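Side-chain contact in BREX protein BrxA (Magnetospirillum magneticum, PDB 3BHW), which probably forms part of a type 1 BREX system, which protects the bacterium against double-stranded DNA phage by preventing replication of the phage DNA: residues Asp36-Arg39 against His40-Val44. Sequence-based numbering, arbitrary orientation.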
ATOM      1  N   ASP A  36     -13.086   6.824  19.923  1.00 19.12           N
ATOM      2  CA  ASP A  36     -13.822   8.086  19.860  1.00 19.38           C
ATOM      3  C   ASP A  36     -12.892   9.276  19.619  1.00 18.11           C
ATOM      4  O   ASP A  36     -13.181  10.186  18.832  1.00 17.31           O
ATOM      5  CB  ASP A  36     -14.567   8.296  21.178  1.00 19.54           C
ATOM      6  CG  ASP A  36     -15.737   7.357  21.342  1.00 22.44           C
ATOM      7  OD1 ASP A  36     -16.124   6.644  20.382  1.00 25.51           O
ATOM      8  OD2 ASP A  36     -16.298   7.336  22.447  1.00 22.25           O
ATOM      9  N   GLN A  37     -11.732   9.239  20.278  1.00 17.86           N
ATOM     10  CA  GLN A  37     -10.748  10.308  20.170  1.00 19.07           C
ATOM     11  C   GLN A  37     -10.050  10.274  18.809  1.00 17.20           C
ATOM     12  O   GLN A  37      -9.677  11.318  18.256  1.00 17.94           O
ATOM     13  CB  GLN A  37      -9.767  10.249  21.336  1.00 19.84           C
ATOM     14  CG  GLN A  37      -8.712  11.371  21.285  1.00 21.00           C
ATOM     15  CD  GLN A  37      -9.357  12.757  21.288  1.00 22.44           C
ATOM     16  OE1 GLN A  37     -10.259  13.006  22.070  1.00 23.92           O
ATOM     17  NE2 GLN A  37      -8.908  13.637  20.414  1.00 22.82           N
ATOM     18  N   TRP A  38      -9.924   9.069  18.252  1.00 16.85           N
ATOM     19  CA  TRP A  38      -9.354   8.925  16.909  1.00 17.82           C
ATOM     20  C   TRP A  38     -10.184   9.670  15.917  1.00 17.94           C
ATOM     21  O   TRP A  38      -9.681  10.505  15.164  1.00 18.27           O
ATOM     22  CB  TRP A  38      -9.220   7.456  16.477  1.00 18.37           C
ATOM     23  CG  TRP A  38      -9.320   7.236  14.961  1.00 20.43           C
ATOM     24  CD1 TRP A  38     -10.382   6.696  14.296  1.00 19.87           C
ATOM     25  CD2 TRP A  38      -8.327   7.517  13.957  1.00 22.76           C
ATOM     26  NE1 TRP A  38     -10.117   6.618  12.955  1.00 22.70           N
ATOM     27  CE2 TRP A  38      -8.865   7.114  12.716  1.00 24.77           C
ATOM     28  CE3 TRP A  38      -7.022   8.024  13.995  1.00 23.14           C
ATOM     29  CZ2 TRP A  38      -8.167   7.251  11.507  1.00 23.07           C
ATOM     30  CZ3 TRP A  38      -6.328   8.163  12.798  1.00 22.55           C
ATOM     31  CH2 TRP A  38      -6.904   7.776  11.567  1.00 21.13           C
ATOM     32  N   ARG A  39     -11.489   9.417  15.973  1.00 17.43           N
ATOM     33  CA  ARG A  39     -12.465  10.112  15.088  1.00 17.73           C
ATOM     34  C   ARG A  39     -12.553  11.617  15.327  1.00 16.78           C
ATOM     35  O   ARG A  39     -12.627  12.401  14.364  1.00 18.18           O
ATOM     36  CB  ARG A  39     -13.857   9.491  15.153  1.00 17.11           C
ATOM     37  CG  ARG A  39     -13.955   8.108  14.532  1.00 17.62           C
ATOM     38  CD  ARG A  39     -15.416   7.718  14.207  1.00 20.52           C
ATOM     39  NE  ARG A  39     -16.102   8.766  13.447  1.00 21.15           N
ATOM     40  CZ  ARG A  39     -17.424   8.863  13.285  1.00 24.53           C
ATOM     41  NH1 ARG A  39     -18.257   7.941  13.784  1.00 19.13           N
ATOM     42  NH2 ARG A  39     -17.919   9.890  12.604  1.00 22.72           N
ATOM     43  N   HIS A  40     -12.562  12.026  16.586  1.00 16.32           N
ATOM     44  CA  HIS A  40     -12.477  13.447  16.906  1.00 15.24           C
ATOM     45  C   HIS A  40     -11.218  14.108  16.306  1.00 16.45           C
ATOM     46  O   HIS A  40     -11.350  15.177  15.701  1.00 15.36           O
ATOM     47  CB  HIS A  40     -12.542  13.682  18.407  1.00 16.37           C
ATOM     48  CG  HIS A  40     -12.505  15.131  18.781  1.00 17.56           C
ATOM     49  ND1 HIS A  40     -13.632  15.885  18.922  1.00 15.80           N
ATOM     50  CD2 HIS A  40     -11.469  15.972  18.995  1.00 16.28           C
ATOM     51  CE1 HIS A  40     -13.316  17.129  19.211  1.00 13.86           C
ATOM     52  NE2 HIS A  40     -11.995  17.204  19.314  1.00 16.36           N
ATOM     53  N   ALA A  41     -10.024  13.503  16.499  1.00 17.51           N
ATOM     54  CA  ALA A  41      -8.752  14.056  15.967  1.00 17.90           C
ATOM     55  C   ALA A  41      -8.776  14.253  14.433  1.00 19.24           C
ATOM     56  O   ALA A  41      -8.270  15.250  13.874  1.00 17.47           O
ATOM     57  CB  ALA A  41      -7.589  13.120  16.369  1.00 19.50           C
ATOM     58  N   ILE A  42      -9.373  13.297  13.732  1.00 19.61           N
ATOM     59  CA  ILE A  42      -9.444  13.362  12.278  0.50 20.03           C
ATOM     60  C   ILE A  42     -10.506  14.362  11.817  1.00 20.36           C
ATOM     61  O   ILE A  42     -10.248  15.235  11.003  1.00 21.07           O
ATOM     62  CB  ILE A  42      -9.662  11.928  11.630  0.50 20.25           C
ATOM     63  CG1 ILE A  42     -11.093  11.400  11.859  0.50 21.04           C
ATOM     64  CG2 ILE A  42      -8.640  10.959  12.180  0.50 19.66           C
ATOM     65  CD1 ILE A  42     -11.441   9.978  11.284  0.50 20.51           C
ATOM     66  N   GLU A  43     -11.696  14.213  12.363  1.00 20.34           N
ATOM     67  CA  GLU A  43     -12.885  14.859  11.845  1.00 19.71           C
ATOM     68  C   GLU A  43     -13.147  16.257  12.379  1.00 19.55           C
ATOM     69  O   GLU A  43     -13.768  17.056  11.702  1.00 19.50           O
ATOM     70  CB  GLU A  43     -14.118  14.003  12.162  1.00 19.70           C
ATOM     71  CG  GLU A  43     -14.105  12.604  11.589  1.00 20.74           C
ATOM     72  CD  GLU A  43     -15.279  11.775  12.051  1.00 22.35           C
ATOM     73  OE1 GLU A  43     -15.901  11.131  11.192  1.00 32.65           O
ATOM     74  OE2 GLU A  43     -15.575  11.727  13.265  1.00 27.87           O
ATOM     75  N   VAL A  44     -12.716  16.514  13.611  1.00 19.84           N
ATOM     76  CA  VAL A  44     -13.046  17.757  14.350  1.00 19.08           C
ATOM     77  C   VAL A  44     -11.781  18.607  14.604  1.00 20.24           C
ATOM     78  O   VAL A  44     -11.737  19.810  14.235  1.00 20.15           O
ATOM     79  CB  VAL A  44     -13.804  17.422  15.680  1.00 18.75           C
ATOM     80  CG1 VAL A  44     -14.300  18.680  16.353  1.00 19.84           C
ATOM     81  CG2 VAL A  44     -15.022  16.471  15.436  1.00 18.59           C
TER
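Arg39 and Glu43, one turn apart on the short helix 35-43, close an i to i+4 salt bridge along its flank. The guanidinium offers the edge that carries NE and NH2, and the carboxylate lies near its plane but is turned 70° against it, so the two-pronged pairing is twisted rather than coplanar. Arg39 NH2 reaches Glu43 OE1 at 2.8 Å, while the bond from Arg39 NE to Glu43 OE2, at 3.0 Å, is weak because its N-H points well off the acceptor (129°). A bend in the arginine chain at chi3 (50°) swings the guanidinium round to meet the extended glutamate. Lys57 also pairs with Glu43 OE1, but the place of that oxygen is less sure, so its bonds to Arg39 NH2 and to Lys57 are both to be read with caution.

On another flank, in one of its two modelled conformers, Ile42 sets its CG2 methyl over one face of the Trp38 indole. This CH-pi contact, less certain for that reason, puts the methyl 3.5 Å from the centroid of the six-membered ring, almost straight above it. Trp38 is buried against Ile25 and Leu28 of helix 19-31, and Arg64 adds a cation-pi contact. Beneath both pairs run regular helical bonds, among them Ile42 N to Trp38 O (3.2 Å) and Glu43 N to Arg39 O (2.9 Å).

The helix thus divides its chemistry by flank: the indole packs against helix 19-31, while on the charged flank Glu43 is shared by Arg39 and Lys57, whose proximity would probably favour its ionised form.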